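Local coordinates for uncharacterized protein (Legionella longbeachae NSW150, PDB 4JZA) that probably removes the 3-phosphate from phosphatidylinositol 3-phosphate, acting as a phosphoinositide phosphatase on lipids of the infected host cell, at residues A[162-167]-A[352-357]. Numbering follows the deposited sequence.
Sequences QVDESL and AAHSLL
Ala352 sits opposite Ser166 in a non-hydrogen-bonded pair, and the adjoining peptide is overlain by Leu167, whose CD1 lies 3.7 Å from Ala352 C. The same methyl reaches Ala353 CB at 4.0 Å. Ala353 exchanges two backbone hydrogen bonds with Glu165; the one from Glu165 N to Ala353 O is nearly straight, 172° at the hydrogen. That carbonyl also accepts from a water, which donates to Glu165 OE1 as well and accepts from Ser355 OG, so bridging the strands; Arg26 and Lys371 form salt bridges with the Glu165 carboxylate. The pairing illustrates how an antiparallel pair can join distant parts of a chain: strands 159-166 and 352-359 are neighbours inside a mixed sheet, yet a largely helical excursion without strands separates them. On the face shared by Ala352, Ser166 and Gln162, His354 forms a non-hydrogen-bonded pair with Asp164, whose carboxylate is held by a hydrogen bond to His604 and a salt bridge to Arg374. His354 CA also directs a C-H at Val163 O, 3.2 Å away. Ser355 closes a second hydrogen-bonded pair with Val163, and its chi1 of 63° places OG to meet both the water and Val163 CB, 3.5 Å away. Leu356 pairs with Gln162 without hydrogen bonds, and back beside Val163, Leu357 CD1 meets Val163 CG2 at 4.2 Å.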
loop_
_atom_site.group_PDB
_atom_site.type_symbol
_atom_site.label_atom_id
_atom_site.label_comp_id
_atom_site.label_asym_id
_atom_site.label_seq_id
_atom_site.Cartn_x
_atom_site.Cartn_y
_atom_site.Cartn_z
ATOM N N GLN A 162 -16.446 8.606 -20.685
ATOM C CA GLN A 162 -15.488 7.602 -20.267
ATOM C C GLN A 162 -16.067 6.983 -19.014
ATOM O O GLN A 162 -16.503 7.695 -18.108
ATOM C CB GLN A 162 -14.155 8.226 -19.961
ATOM C CG GLN A 162 -13.582 9.090 -21.065
ATOM C CD GLN A 162 -12.320 9.694 -20.565
ATOM O OE1 GLN A 162 -11.533 9.003 -20.105
ATOM N NE2 GLN A 162 -12.103 10.901 -20.660
ATOM N N VAL A 163 -16.102 5.663 -18.983
ATOM C CA VAL A 163 -16.750 4.928 -17.916
ATOM C C VAL A 163 -15.852 3.863 -17.282
ATOM O O VAL A 163 -15.272 3.028 -18.001
ATOM C CB VAL A 163 -17.968 4.227 -18.488
ATOM C CG1 VAL A 163 -18.655 3.361 -17.447
ATOM C CG2 VAL A 163 -18.931 5.266 -18.982
ATOM N N ASP A 164 -15.740 3.853 -15.957
ATOM C CA ASP A 164 -15.036 2.716 -15.276
ATOM C C ASP A 164 -15.871 2.154 -14.166
ATOM O O ASP A 164 -16.144 2.824 -13.178
ATOM C CB ASP A 164 -13.650 3.102 -14.726
ATOM C CG ASP A 164 -12.572 3.154 -15.803
ATOM O OD1 ASP A 164 -12.515 4.144 -16.552
ATOM O OD2 ASP A 164 -11.771 2.218 -15.907
ATOM N N GLU A 165 -16.323 0.928 -14.363
ATOM C CA GLU A 165 -17.224 0.284 -13.429
ATOM C C GLU A 165 -16.351 -0.630 -12.592
ATOM O O GLU A 165 -15.631 -1.463 -13.110
ATOM C CB GLU A 165 -18.380 -0.453 -14.187
ATOM C CG GLU A 165 -19.506 0.517 -14.656
ATOM C CD GLU A 165 -20.438 0.052 -15.793
ATOM O OE1 GLU A 165 -20.008 -0.592 -16.780
ATOM O OE2 GLU A 165 -21.625 0.418 -15.741
ATOM N N SER A 166 -16.362 -0.394 -11.299
ATOM C CA SER A 166 -15.739 -1.270 -10.329
ATOM C C SER A 166 -16.457 -2.629 -10.262
ATOM O O SER A 166 -17.722 -2.701 -10.302
ATOM C CB SER A 166 -15.855 -0.635 -8.953
ATOM O OG SER A 166 -15.005 -1.267 -8.019
ATOM N N LEU A 167 -15.651 -3.677 -10.096
ATOM C CA LEU A 167 -16.119 -5.031 -10.214
ATOM C C LEU A 167 -15.785 -5.841 -8.975
ATOM O O LEU A 167 -14.675 -5.807 -8.504
ATOM C CB LEU A 167 -15.448 -5.680 -11.442
ATOM C CG LEU A 167 -15.852 -5.139 -12.814
ATOM C CD1 LEU A 167 -15.053 -5.812 -13.893
ATOM C CD2 LEU A 167 -17.321 -5.361 -13.074
ATOM N N ALA A 352 -11.687 -3.445 -12.693
ATOM C CA ALA A 352 -12.751 -2.592 -13.222
ATOM C C ALA A 352 -12.924 -2.879 -14.664
ATOM O O ALA A 352 -12.034 -3.504 -15.290
ATOM C CB ALA A 352 -12.415 -1.127 -13.032
ATOM N N ALA A 353 -14.054 -2.405 -15.198
ATOM C CA ALA A 353 -14.298 -2.481 -16.617
ATOM C C ALA A 353 -14.445 -1.096 -17.191
ATOM O O ALA A 353 -15.287 -0.330 -16.735
ATOM C CB ALA A 353 -15.549 -3.280 -16.889
ATOM N N HIS A 354 -13.648 -0.815 -18.225
ATOM C CA HIS A 354 -13.580 0.493 -18.868
ATOM C C HIS A 354 -14.337 0.410 -20.152
ATOM O O HIS A 354 -14.120 -0.521 -20.931
ATOM C CB HIS A 354 -12.114 0.944 -19.180
ATOM C CG HIS A 354 -12.043 2.311 -19.779
ATOM N ND1 HIS A 354 -11.879 2.516 -21.129
ATOM C CD2 HIS A 354 -12.212 3.537 -19.229
ATOM C CE1 HIS A 354 -11.943 3.809 -21.386
ATOM N NE2 HIS A 354 -12.132 4.456 -20.248
ATOM N N SER A 355 -15.198 1.392 -20.386
ATOM C CA SER A 355 -15.929 1.470 -21.641
ATOM C C SER A 355 -16.051 2.931 -22.044
ATOM O O SER A 355 -15.769 3.830 -21.263
ATOM C CB SER A 355 -17.313 0.762 -21.546
ATOM O OG SER A 355 -18.133 1.399 -20.605
ATOM N N LEU A 356 -16.483 3.133 -23.275
ATOM C CA LEU A 356 -16.605 4.437 -23.904
ATOM C C LEU A 356 -18.025 4.613 -24.486
ATOM O O LEU A 356 -18.484 3.784 -25.289
ATOM C CB LEU A 356 -15.551 4.510 -25.007
ATOM C CG LEU A 356 -15.250 5.893 -25.583
ATOM C CD1 LEU A 356 -14.742 6.932 -24.564
ATOM C CD2 LEU A 356 -14.235 5.663 -26.672
ATOM N N LEU A 357 -18.735 5.641 -24.043
ATOM C CA LEU A 357 -20.098 5.874 -24.515
ATOM C C LEU A 357 -20.298 7.244 -25.186
ATOM O O LEU A 357 -19.825 8.272 -24.708
ATOM C CB LEU A 357 -21.091 5.802 -23.379
ATOM C CG LEU A 357 -21.052 4.575 -22.493
ATOM C CD1 LEU A 357 -22.186 4.699 -21.495
ATOM C CD2 LEU A 357 -21.144 3.250 -23.241
HETATM O O HOH W 1 -17.867 0.056 -18.435
#